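Local coordinates for CMP/dCMP-type deaminase domain-containing protein (Aspergillus oryzae RIB40, PDB 7DRY) that probably deaminates a pyrimidine intermediate of riboflavin biosynthesis, as a zinc-dependent enzyme of the cytidine deaminase fold, at residues Ile167-Val172 against Glu180-Ala185; Ala62-Leu67 against Val113-Arg118; Thr53-Gly58 against Leu67-Ala72. One frame throughout, in Å; residues are numbered along the deposited sequence.

Interaction 1. Residues Ile167-Val172 against Glu180-Ala185; sequences ILEVAV and EEVKAA
Leu168, Glu169 and Val172 meet Glu181, Val182 and Ala185 where the last two helices of the chain pack as a helical hairpin. The chain reverses between helix 164-171 and helix 178-187. Their short segments run roughly antiparallel, at 141°, with axes 9.5 Å apart at closest approach.

The apolar packing centres on Val182. Its CG2 lies 3.7 Å from Val172 CG2 and also faces CB of Leu168. One turn further along, CD1 of Leu168 sits 3.5 Å from Ala185 CB, and Leu186 adds to the packing on the same leucine.

The two glutamates contribute through van der Waals contact. The side chain of Glu169 crosses that of Val182 at about a right angle, and its bend at the second torsion (chi2 -79°) turns the carboxylate onto the two methyls. Its OE1 is near CG2 of that valine and its OE2 near CG1. The same OE2 forms a salt bridge with Arg165, one turn back on its own helix. Glu181 has an extended side chain and hydrogen-bonds through OE2 to His175 of the connecting segment. Its other oxygen, OE1, lies 3.6 Å from CG1 of Val172.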
ATOM      1  N   ILE A 167      -1.275 -11.442  -7.761  1.00 12.74           N
ATOM      2  CA  ILE A 167      -0.693 -10.641  -6.687  1.00 11.84           C
ATOM      3  C   ILE A 167       0.151 -11.511  -5.764  1.00 12.76           C
ATOM      4  O   ILE A 167       1.270 -11.143  -5.394  1.00 12.49           O
ATOM      5  CB  ILE A 167      -1.799  -9.894  -5.930  1.00 11.59           C
ATOM      6  CG1 ILE A 167      -2.305  -8.735  -6.787  1.00 11.67           C
ATOM      7  CG2 ILE A 167      -1.300  -9.402  -4.565  1.00 11.90           C
ATOM      8  CD1 ILE A 167      -3.581  -8.098  -6.245  1.00 14.73           C
ATOM      9  N   LEU A 168      -0.359 -12.693  -5.409  1.00 11.53           N
ATOM     10  CA  LEU A 168       0.368 -13.579  -4.502  1.00 13.50           C
ATOM     11  C   LEU A 168       1.582 -14.197  -5.181  1.00 14.13           C
ATOM     12  O   LEU A 168       2.652 -14.289  -4.569  1.00 14.09           O
ATOM     13  CB  LEU A 168      -0.568 -14.668  -3.978  1.00 13.81           C
ATOM     14  CG  LEU A 168      -1.648 -14.155  -3.029  1.00 14.62           C
ATOM     15  CD1 LEU A 168      -2.731 -15.192  -2.834  1.00 16.26           C
ATOM     16  CD2 LEU A 168      -1.028 -13.762  -1.693  1.00 16.68           C
ATOM     17  N   GLU A 169       1.438 -14.625  -6.441  1.00 12.98           N
ATOM     18  CA  GLU A 169       2.570 -15.223  -7.152  1.00 14.61           C
ATOM     19  C   GLU A 169       3.743 -14.258  -7.224  1.00 14.50           C
ATOM     20  O   GLU A 169       4.899 -14.657  -7.039  1.00 17.09           O
ATOM     21  CB  GLU A 169       2.175 -15.649  -8.568  1.00 16.23           C
ATOM     22  CG  GLU A 169       1.079 -16.724  -8.663  1.00 19.18           C
ATOM     23  CD  GLU A 169       1.562 -18.130  -8.410  1.00 27.82           C
ATOM     24  OE1 GLU A 169       2.741 -18.318  -8.048  1.00 26.79           O
ATOM     25  OE2 GLU A 169       0.747 -19.054  -8.585  1.00 24.01           O
ATOM     26  N   VAL A 170       3.466 -12.988  -7.519  1.00 12.79           N
ATOM     27  CA  VAL A 170       4.525 -11.989  -7.540  1.00 12.72           C
ATOM     28  C   VAL A 170       5.068 -11.770  -6.134  1.00 13.16           C
ATOM     29  O   VAL A 170       6.286 -11.754  -5.913  1.00 13.38           O
ATOM     30  CB  VAL A 170       3.996 -10.687  -8.163  1.00 11.87           C
ATOM     31  CG1 VAL A 170       4.980  -9.534  -7.933  1.00 13.20           C
ATOM     32  CG2 VAL A 170       3.703 -10.891  -9.658  1.00 13.31           C
ATOM     33  N   ALA A 171       4.170 -11.640  -5.158  1.00 12.09           N
ATOM     34  CA  ALA A 171       4.585 -11.280  -3.806  1.00 12.45           C
ATOM     35  C   ALA A 171       5.597 -12.266  -3.236  1.00 13.90           C
ATOM     36  O   ALA A 171       6.585 -11.858  -2.610  1.00 13.76           O
ATOM     37  CB  ALA A 171       3.368 -11.198  -2.891  1.00 13.48           C
ATOM     38  N   VAL A 172       5.362 -13.566  -3.405  1.00 14.45           N
ATOM     39  CA  VAL A 172       6.185 -14.586  -2.749  1.00 14.71           C
ATOM     40  C   VAL A 172       7.175 -15.247  -3.715  1.00 15.31           C
ATOM     41  O   VAL A 172       7.652 -16.356  -3.446  1.00 16.85           O
ATOM     42  CB  VAL A 172       5.346 -15.621  -1.980  1.00 15.76           C
ATOM     43  CG1 VAL A 172       4.452 -14.927  -0.956  1.00 18.68           C
ATOM     44  CG2 VAL A 172       4.529 -16.474  -2.941  1.00 20.27           C
ATOM     45  N   GLU A 180       3.028 -23.667  -3.112  1.00 30.50           N
ATOM     46  CA  GLU A 180       2.244 -24.175  -1.994  1.00 32.86           C
ATOM     47  C   GLU A 180       1.724 -23.031  -1.134  1.00 34.20           C
ATOM     48  O   GLU A 180       0.577 -23.060  -0.672  1.00 33.21           O
ATOM     49  CB  GLU A 180       3.112 -25.134  -1.180  1.00 35.56           C
ATOM     50  CG  GLU A 180       3.460 -26.437  -1.913  1.00 40.24           C
ATOM     51  CD  GLU A 180       4.673 -26.343  -2.846  1.00 37.61           C
ATOM     52  OE1 GLU A 180       5.185 -25.231  -3.095  1.00 37.28           O
ATOM     53  OE2 GLU A 180       5.118 -27.408  -3.332  1.00 44.82           O
ATOM     54  N   GLU A 181       2.544 -21.995  -0.945  1.00 30.15           N
ATOM     55  CA  GLU A 181       2.145 -20.832  -0.155  1.00 29.66           C
ATOM     56  C   GLU A 181       1.040 -20.036  -0.846  1.00 27.98           C
ATOM     57  O   GLU A 181       0.123 -19.529  -0.186  1.00 31.18           O
ATOM     58  CB  GLU A 181       3.374 -19.961   0.104  1.00 33.53           C
ATOM     59  CG  GLU A 181       3.118 -18.685   0.872  1.00 35.63           C
ATOM     60  CD  GLU A 181       4.403 -17.983   1.290  1.00 47.10           C
ATOM     61  OE1 GLU A 181       4.312 -16.950   1.990  1.00 49.60           O
ATOM     62  OE2 GLU A 181       5.499 -18.461   0.925  1.00 39.84           O
ATOM     63  N   VAL A 182       1.114 -19.902  -2.173  1.00 26.30           N
ATOM     64  CA  VAL A 182       0.041 -19.239  -2.909  1.00 25.40           C
ATOM     65  C   VAL A 182      -1.276 -19.987  -2.731  1.00 27.36           C
ATOM     66  O   VAL A 182      -2.336 -19.374  -2.566  1.00 27.68           O
ATOM     67  CB  VAL A 182       0.430 -19.074  -4.390  1.00 24.16           C
ATOM     68  CG1 VAL A 182      -0.763 -18.602  -5.217  1.00 24.15           C
ATOM     69  CG2 VAL A 182       1.587 -18.089  -4.519  1.00 22.89           C
ATOM     70  N   LYS A 183      -1.233 -21.322  -2.749  1.00 30.19           N
ATOM     71  CA  LYS A 183      -2.436 -22.101  -2.463  1.00 39.09           C
ATOM     72  C   LYS A 183      -2.996 -21.781  -1.087  1.00 35.15           C
ATOM     73  O   LYS A 183      -4.199 -21.538  -0.935  1.00 37.04           O
ATOM     74  CB  LYS A 183      -2.148 -23.594  -2.542  1.00 48.46           C
ATOM     75  CG  LYS A 183      -1.627 -24.048  -3.857  1.00 49.99           C
ATOM     76  CD  LYS A 183      -2.340 -25.309  -4.282  1.00 63.30           C
ATOM     77  CE  LYS A 183      -2.375 -25.377  -5.786  1.00 65.94           C
ATOM     78  NZ  LYS A 183      -0.985 -25.433  -6.310  1.00 63.86           N
ATOM     79  N   ALA A 184      -2.144 -21.824  -0.061  1.00 34.14           N
ATOM     80  CA  ALA A 184      -2.618 -21.567   1.294  1.00 38.15           C
ATOM     81  C   ALA A 184      -3.321 -20.220   1.377  1.00 35.47           C
ATOM     82  O   ALA A 184      -4.374 -20.094   2.011  1.00 37.30           O
ATOM     83  CB  ALA A 184      -1.450 -21.632   2.279  1.00 40.06           C
ATOM     84  N   ALA A 185      -2.768 -19.206   0.712  1.00 31.78           N
ATOM     85  CA  ALA A 185      -3.384 -17.887   0.754  1.00 30.88           C
ATOM     86  C   ALA A 185      -4.691 -17.856  -0.033  1.00 31.29           C
ATOM     87  O   ALA A 185      -5.689 -17.299   0.442  1.00 32.71           O
ATOM     88  CB  ALA A 185      -2.399 -16.825   0.264  1.00 29.46           C
TER

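Interaction 2. Residues Ala62-Leu67 against Val113-Arg118; sequences AEQCCL and VQRIIR
The amide of Gln64 lies over one face of the Arg115 guanidinium, the two planes only 14° apart. NE2 of Gln64 stands 3.1 Å above the guanidinium plane, displaced toward its rim. It comes 3.2 Å from NH1 of Arg115, but both atoms are donors, so this is stacking without a hydrogen bond. Gln64 OE1 accepts from the backbone N of His61 and from Arg105 NH2. Arg115 NH1 makes a weak bond to the carbonyl O of Leu110.

Extended from CB to the amide (chi1 178°), Gln64 lays CB, CG and the amide successively along the outer part of the arginine chain and its guanidinium. Its CG is 3.7 Å from Arg115 NE. Deeper in, Leu67 CD1 packs 4.1 Å from CB of Arg115.

The contact joins helix 62-73 to helix 112-117, the two helices next to the zinc site. His61 lies just before the first, Cys112 opens the second, and Cys102 completes the site from the preceding loop. Through its bond to His61 N, Gln64 is a second-shell residue, its side chain about 6 Å from the zinc ion. The two bonds to OE1 fix the amide's rotation and leave its NH2 end over the guanidinium, a contact of stacking and dispersion.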
ATOM      1  N   ALA A  62       6.180  -1.527   0.534  1.00 10.37           N
ATOM      2  CA  ALA A  62       5.778  -0.695  -0.603  1.00  9.62           C
ATOM      3  C   ALA A  62       5.177   0.630  -0.150  1.00  9.22           C
ATOM      4  O   ALA A  62       5.514   1.696  -0.693  1.00  9.66           O
ATOM      5  CB  ALA A  62       4.763  -1.446  -1.457  1.00  9.97           C
ATOM      6  N   GLU A  63       4.237   0.579   0.805  1.00  9.93           N
ATOM      7  CA  GLU A  63       3.582   1.807   1.250  1.00 10.36           C
ATOM      8  C   GLU A  63       4.580   2.716   1.937  1.00  9.33           C
ATOM      9  O   GLU A  63       4.522   3.947   1.792  1.00 10.12           O
ATOM     10  CB  GLU A  63       2.438   1.467   2.213  1.00 10.78           C
ATOM     11  CG  GLU A  63       1.430   0.442   1.679  1.00 14.88           C
ATOM     12  CD  GLU A  63       1.754  -0.997   2.083  1.00 13.83           C
ATOM     13  OE1 GLU A  63       2.785  -1.548   1.663  1.00 12.97           O
ATOM     14  OE2 GLU A  63       0.964  -1.593   2.829  1.00 20.11           O
ATOM     15  N   GLN A  64       5.492   2.112   2.703  1.00 10.83           N
ATOM     16  CA  GLN A  64       6.594   2.839   3.321  1.00  9.91           C
ATOM     17  C   GLN A  64       7.425   3.563   2.269  1.00  9.45           C
ATOM     18  O   GLN A  64       7.696   4.763   2.390  1.00 11.42           O
ATOM     19  CB  GLN A  64       7.452   1.829   4.088  1.00 11.95           C
ATOM     20  CG  GLN A  64       8.697   2.368   4.767  1.00 14.80           C
ATOM     21  CD  GLN A  64       9.438   1.278   5.526  1.00 13.38           C
ATOM     22  OE1 GLN A  64       9.151   0.087   5.374  1.00 14.53           O
ATOM     23  NE2 GLN A  64      10.388   1.683   6.356  1.00 18.93           N
ATOM     24  N   CYS A  65       7.830   2.849   1.219  1.00 10.56           N
ATOM     25  CA  CYS A  65       8.640   3.472   0.177  1.00  9.35           C
ATOM     26  C   CYS A  65       7.856   4.546  -0.565  1.00 10.02           C
ATOM     27  O   CYS A  65       8.412   5.585  -0.935  1.00 10.07           O
ATOM     28  CB  CYS A  65       9.108   2.396  -0.794  1.00 10.15           C
ATOM     29  SG  CYS A  65      10.450   1.400  -0.059  1.00 10.48           S
ATOM     30  N   CYS A  66       6.570   4.307  -0.814  1.00  8.59           N
ATOM     31  CA  CYS A  66       5.744   5.300  -1.494  1.00  8.86           C
ATOM     32  C   CYS A  66       5.741   6.621  -0.729  1.00  9.80           C
ATOM     33  O   CYS A  66       5.933   7.703  -1.310  1.00  9.61           O
ATOM     34  CB  CYS A  66       4.329   4.732  -1.614  1.00 10.28           C
ATOM     35  SG  CYS A  66       3.143   5.788  -2.476  1.00 11.19           S
ATOM     36  N   LEU A  67       5.539   6.547   0.586  1.00  9.50           N
ATOM     37  CA  LEU A  67       5.522   7.755   1.406  1.00  9.58           C
ATOM     38  C   LEU A  67       6.913   8.350   1.548  1.00  9.96           C
ATOM     39  O   LEU A  67       7.077   9.579   1.516  1.00 10.79           O
ATOM     40  CB  LEU A  67       4.937   7.429   2.783  1.00 10.23           C
ATOM     41  CG  LEU A  67       3.445   7.078   2.769  1.00  9.65           C
ATOM     42  CD1 LEU A  67       2.992   6.515   4.110  1.00 13.37           C
ATOM     43  CD2 LEU A  67       2.601   8.277   2.392  1.00 14.31           C
ATOM     44  N   VAL A 113       0.054   0.364   8.268  1.00 15.48           N
ATOM     45  CA  VAL A 113      -1.196   1.021   8.644  1.00 16.00           C
ATOM     46  C   VAL A 113      -0.921   2.220   9.539  1.00 15.99           C
ATOM     47  O   VAL A 113      -1.557   3.275   9.406  1.00 14.46           O
ATOM     48  CB  VAL A 113      -2.177   0.017   9.280  1.00 19.63           C
ATOM     49  CG1 VAL A 113      -3.324   0.746   9.964  1.00 27.44           C
ATOM     50  CG2 VAL A 113      -2.718  -0.925   8.224  1.00 21.50           C
ATOM     51  N   GLN A 114       0.050   2.092  10.445  1.00 15.89           N
ATOM     52  CA  GLN A 114       0.395   3.210  11.314  1.00 16.32           C
ATOM     53  C   GLN A 114       1.026   4.353  10.527  1.00 16.35           C
ATOM     54  O   GLN A 114       0.767   5.527  10.821  1.00 17.22           O
ATOM     55  CB  GLN A 114       1.311   2.722  12.436  1.00 18.95           C
ATOM     56  CG  GLN A 114       0.606   1.858  13.504  1.00 24.80           C
ATOM     57  CD  GLN A 114       0.554   0.369  13.157  1.00 24.87           C
ATOM     58  OE1 GLN A 114       0.515  -0.012  11.990  1.00 26.41           O
ATOM     59  NE2 GLN A 114       0.549  -0.479  14.185  1.00 29.50           N
ATOM     60  N   ARG A 115       1.857   4.034   9.523  1.00 14.55           N
ATOM     61  CA  ARG A 115       2.387   5.070   8.633  1.00 14.88           C
ATOM     62  C   ARG A 115       1.262   5.782   7.891  1.00 14.07           C
ATOM     63  O   ARG A 115       1.322   6.998   7.674  1.00 14.80           O
ATOM     64  CB  ARG A 115       3.368   4.475   7.617  1.00 13.80           C
ATOM     65  CG  ARG A 115       4.611   3.865   8.215  1.00 15.59           C
ATOM     66  CD  ARG A 115       5.529   3.330   7.102  1.00 16.04           C
ATOM     67  NE  ARG A 115       6.477   2.404   7.691  1.00 18.15           N
ATOM     68  CZ  ARG A 115       7.612   2.764   8.280  1.00 21.08           C
ATOM     69  NH1 ARG A 115       8.384   1.842   8.835  1.00 24.40           N
ATOM     70  NH2 ARG A 115       7.988   4.034   8.289  1.00 22.20           N
ATOM     71  N   ILE A 116       0.228   5.036   7.495  1.00 12.22           N
ATOM     72  CA  ILE A 116      -0.910   5.627   6.795  1.00 11.48           C
ATOM     73  C   ILE A 116      -1.732   6.499   7.742  1.00 13.99           C
ATOM     74  O   ILE A 116      -2.105   7.631   7.408  1.00 13.40           O
ATOM     75  CB  ILE A 116      -1.758   4.514   6.156  1.00 12.29           C
ATOM     76  CG1 ILE A 116      -1.011   3.874   4.988  1.00 13.46           C
ATOM     77  CG2 ILE A 116      -3.128   5.049   5.726  1.00 14.67           C
ATOM     78  CD1 ILE A 116      -1.573   2.515   4.611  1.00 14.98           C
ATOM     79  N   ILE A 117      -2.022   5.990   8.942  1.00 14.10           N
ATOM     80  CA  ILE A 117      -2.851   6.727   9.892  1.00 14.52           C
ATOM     81  C   ILE A 117      -2.202   8.051  10.274  1.00 15.09           C
ATOM     82  O   ILE A 117      -2.886   9.068  10.452  1.00 18.01           O
ATOM     83  CB  ILE A 117      -3.150   5.858  11.129  1.00 16.97           C
ATOM     84  CG1 ILE A 117      -4.119   4.737  10.753  1.00 19.36           C
ATOM     85  CG2 ILE A 117      -3.692   6.710  12.284  1.00 19.10           C
ATOM     86  CD1 ILE A 117      -4.249   3.682  11.825  1.00 20.21           C
ATOM     87  N   ARG A 118      -0.881   8.070  10.412  1.00 15.70           N
ATOM     88  CA  ARG A 118      -0.248   9.302  10.856  1.00 16.75           C
ATOM     89  C   ARG A 118      -0.162  10.371   9.773  1.00 16.09           C
ATOM     90  O   ARG A 118       0.260  11.491  10.074  1.00 17.27           O
ATOM     91  CB  ARG A 118       1.111   9.025  11.494  1.00 21.81           C
ATOM     92  CG  ARG A 118       2.171   8.680  10.527  1.00 20.12           C
ATOM     93  CD  ARG A 118       3.506   8.469  11.234  1.00 23.69           C
ATOM     94  NE  ARG A 118       4.491   8.023  10.257  1.00 23.13           N
ATOM     95  CZ  ARG A 118       5.700   7.563  10.550  1.00 21.02           C
ATOM     96  NH1 ARG A 118       6.500   7.183   9.562  1.00 21.84           N
ATOM     97  NH2 ARG A 118       6.109   7.483  11.816  1.00 21.58           N
TER

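Interaction 3. Residues Thr53-Gly58 against Leu67-Ala72; sequences TMELAG and LSNYAA
Glu55 and Asn69 face each other from opposite directions, between a loop and a helix. The loop follows strand 46-52 and leads into helix 62-73, which carries Asn69 on its second half. The loop ends at the zinc ligand His61, just before the helix.

The close part of the contact is polar. Asn69 ND2 donates to Glu55 OE1 over 3.1 Å, with an N-H...O angle of 154°. A weak second bond reaches OE2 of the same carboxylate. The amide and carboxylate planes stand 84° apart. The glutamate oxygen lies close to the amide plane, but the nitrogen approaches it from above the carboxylate plane, 48° out. Glu55 reaches Asn69 with an extended side chain. Both groups have further partners at strand 46-52: ND2 also donates to the carbonyl O of Thr50, and OE1 accepts from the backbone N of Tyr52.

The looser part belongs to Leu56, which touches its neighbours without any bond to them. In the conformer described, its CD1 lies 3.5 Å from Ser68 CB, and its CD2 lies 3.6 Å from Asn69 OD1. A second conformer was also modelled, so these contacts are less certain. Ser68 directs its hydroxyl elsewhere, to the carbonyl O of Gln64 one turn back.

Asn69 thus ties together the loop carboxylate and the end of strand 46-52. The amide and backbone N-H groups around Glu55 would be expected to stabilise its negative charge.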
ATOM      1  N   THR A  53       8.228  -2.704  -2.625  1.00  9.50           N
ATOM      2  CA  THR A  53       9.001  -3.332  -1.559  1.00  9.51           C
ATOM      3  C   THR A  53      10.493  -3.271  -1.872  1.00 11.25           C
ATOM      4  O   THR A  53      10.929  -3.649  -2.961  1.00 11.36           O
ATOM      5  CB  THR A  53       8.580  -4.796  -1.457  1.00 12.11           C
ATOM      6  OG1 THR A  53       7.186  -4.870  -1.133  1.00 12.33           O
ATOM      7  CG2 THR A  53       9.402  -5.530  -0.394  1.00 12.98           C
ATOM      8  N   MET A  54      11.282  -2.807  -0.908  1.00 10.39           N
ATOM      9  CA  MET A  54      12.740  -2.809  -0.989  1.00 10.84           C
ATOM     10  C   MET A  54      13.275  -1.904  -2.086  1.00 11.51           C
ATOM     11  O   MET A  54      14.433  -2.035  -2.494  1.00 13.27           O
ATOM     12  CB  MET A  54      13.334  -4.221  -1.048  1.00 13.86           C
ATOM     13  CG  MET A  54      13.200  -4.923   0.301  1.00 15.88           C
ATOM     14  SD  MET A  54      13.701  -6.644   0.258  1.00 17.96           S
ATOM     15  CE  MET A  54      13.605  -7.068   1.997  1.00 26.51           C
ATOM     16  N   GLU A  55      12.448  -0.973  -2.558  1.00 10.82           N
ATOM     17  CA  GLU A  55      12.942   0.093  -3.419  1.00  9.86           C
ATOM     18  C   GLU A  55      13.992   0.903  -2.684  1.00 11.41           C
ATOM     19  O   GLU A  55      15.039   1.239  -3.244  1.00 11.35           O
ATOM     20  CB  GLU A  55      11.760   0.978  -3.812  1.00  9.91           C
ATOM     21  CG  GLU A  55      12.086   2.142  -4.746  1.00 11.15           C
ATOM     22  CD  GLU A  55      10.852   2.964  -5.062  1.00  9.78           C
ATOM     23  OE1 GLU A  55       9.850   2.824  -4.335  1.00 10.85           O
ATOM     24  OE2 GLU A  55      10.887   3.735  -6.043  1.00 11.91           O
ATOM     25  N   LEU A  56      13.731   1.223  -1.426  0.53 11.35           N
ATOM     26  CA  LEU A  56      14.697   1.918  -0.594  0.53  9.81           C
ATOM     27  C   LEU A  56      15.467   0.905   0.243  0.53 12.65           C
ATOM     28  O   LEU A  56      14.935  -0.142   0.623  0.53 14.44           O
ATOM     29  CB  LEU A  56      13.975   2.927   0.302  0.53 12.00           C
ATOM     30  CG  LEU A  56      13.089   3.852  -0.541  0.53 10.85           C
ATOM     31  CD1 LEU A  56      12.328   4.833   0.324  0.53 11.08           C
ATOM     32  CD2 LEU A  56      13.918   4.587  -1.608  0.53 11.21           C
ATOM     33  N   ALA A  57      16.731   1.232   0.524  1.00 12.69           N
ATOM     34  CA  ALA A  57      17.638   0.323   1.218  1.00 13.30           C
ATOM     35  C   ALA A  57      17.023  -0.236   2.493  1.00 14.73           C
ATOM     36  O   ALA A  57      16.273   0.447   3.194  1.00 19.42           O
ATOM     37  CB  ALA A  57      18.929   1.063   1.575  1.00 17.76           C
ATOM     38  N   GLY A  58      17.339  -1.488   2.780  1.00 16.87           N
ATOM     39  CA  GLY A  58      16.849  -2.131   3.985  1.00 19.35           C
ATOM     40  C   GLY A  58      15.497  -2.787   3.788  1.00 17.18           C
ATOM     41  O   GLY A  58      14.986  -2.940   2.674  1.00 15.56           O
ATOM     42  N   LEU A  67       5.539   6.547   0.586  1.00  9.50           N
ATOM     43  CA  LEU A  67       5.522   7.755   1.406  1.00  9.58           C
ATOM     44  C   LEU A  67       6.913   8.350   1.548  1.00  9.96           C
ATOM     45  O   LEU A  67       7.077   9.579   1.516  1.00 10.79           O
ATOM     46  CB  LEU A  67       4.937   7.429   2.783  1.00 10.23           C
ATOM     47  CG  LEU A  67       3.445   7.078   2.769  1.00  9.65           C
ATOM     48  CD1 LEU A  67       2.992   6.515   4.110  1.00 13.37           C
ATOM     49  CD2 LEU A  67       2.601   8.277   2.392  1.00 14.31           C
ATOM     50  N   SER A  68       7.931   7.500   1.703  1.00  9.86           N
ATOM     51  CA  SER A  68       9.283   8.009   1.884  1.00  9.70           C
ATOM     52  C   SER A  68       9.807   8.667   0.614  1.00 10.76           C
ATOM     53  O   SER A  68      10.565   9.642   0.691  1.00 11.52           O
ATOM     54  CB  SER A  68      10.194   6.861   2.295  1.00 10.85           C
ATOM     55  OG  SER A  68       9.918   6.462   3.625  1.00 16.48           O
ATOM     56  N   ASN A  69       9.430   8.153  -0.561  1.00  8.78           N
ATOM     57  CA  ASN A  69       9.818   8.806  -1.806  1.00  8.76           C
ATOM     58  C   ASN A  69       9.283  10.230  -1.843  1.00 10.94           C
ATOM     59  O   ASN A  69      10.004  11.174  -2.193  1.00  9.97           O
ATOM     60  CB  ASN A  69       9.255   8.025  -2.993  1.00  8.96           C
ATOM     61  CG  ASN A  69       9.993   6.735  -3.258  1.00  9.44           C
ATOM     62  OD1 ASN A  69      11.144   6.565  -2.875  1.00 10.72           O
ATOM     63  ND2 ASN A  69       9.328   5.821  -3.949  1.00 10.12           N
ATOM     64  N   TYR A  70       8.009  10.406  -1.468  1.00  7.95           N
ATOM     65  CA  TYR A  70       7.420  11.736  -1.447  1.00  8.62           C
ATOM     66  C   TYR A  70       8.131  12.629  -0.436  1.00 10.00           C
ATOM     67  O   TYR A  70       8.438  13.791  -0.729  1.00  9.67           O
ATOM     68  CB  TYR A  70       5.926  11.634  -1.139  1.00 10.03           C
ATOM     69  CG  TYR A  70       5.174  12.921  -1.408  1.00  9.44           C
ATOM     70  CD1 TYR A  70       4.626  13.191  -2.657  1.00 10.05           C
ATOM     71  CD2 TYR A  70       5.017  13.880  -0.412  1.00 10.48           C
ATOM     72  CE1 TYR A  70       3.943  14.359  -2.901  1.00 10.67           C
ATOM     73  CE2 TYR A  70       4.328  15.050  -0.656  1.00 12.27           C
ATOM     74  CZ  TYR A  70       3.795  15.281  -1.903  1.00 12.36           C
ATOM     75  OH  TYR A  70       3.114  16.461  -2.142  1.00 16.10           O
ATOM     76  N   ALA A  71       8.413  12.094   0.756  1.00  8.60           N
ATOM     77  CA  ALA A  71       9.146  12.855   1.763  1.00  9.39           C
ATOM     78  C   ALA A  71      10.510  13.315   1.252  1.00  9.62           C
ATOM     79  O   ALA A  71      10.899  14.468   1.472  1.00 10.06           O
ATOM     80  CB  ALA A  71       9.300  12.016   3.036  1.00 10.52           C
ATOM     81  N   ALA A  72      11.251  12.428   0.572  1.00 10.27           N
ATOM     82  CA  ALA A  72      12.568  12.806   0.068  1.00 10.15           C
ATOM     83  C   ALA A  72      12.465  13.917  -0.967  1.00  9.38           C
ATOM     84  O   ALA A  72      13.255  14.868  -0.954  1.00 10.58           O
ATOM     85  CB  ALA A  72      13.274  11.586  -0.531  1.00 10.00           C
TER

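Interactions 2 and 3 both use helix 62-73, and their centres are 10 Å apart. Leu67 belongs to both but makes its contact in interaction 2. They touch through Cys65 and Ala62, with Cys65 SG 3.6 Å from Leu56 N. Gln64 and Leu67 of the helix meet helix 112-117; the 53-58 loop packs on Ala62, Cys65, Ser68 and Asn69. Interaction 2 is nearest the zinc site of His61, Cys102 and Cys112. It includes Glu63, also a zinc-site residue of this protein, though not bound to the metal here. The side chain of Ser68 is about 12 Å from the zinc ion. Interaction 1 stands apart, its centre 23 Å from that of interaction 2, with the Val172 side chain about 13 Å from zinc.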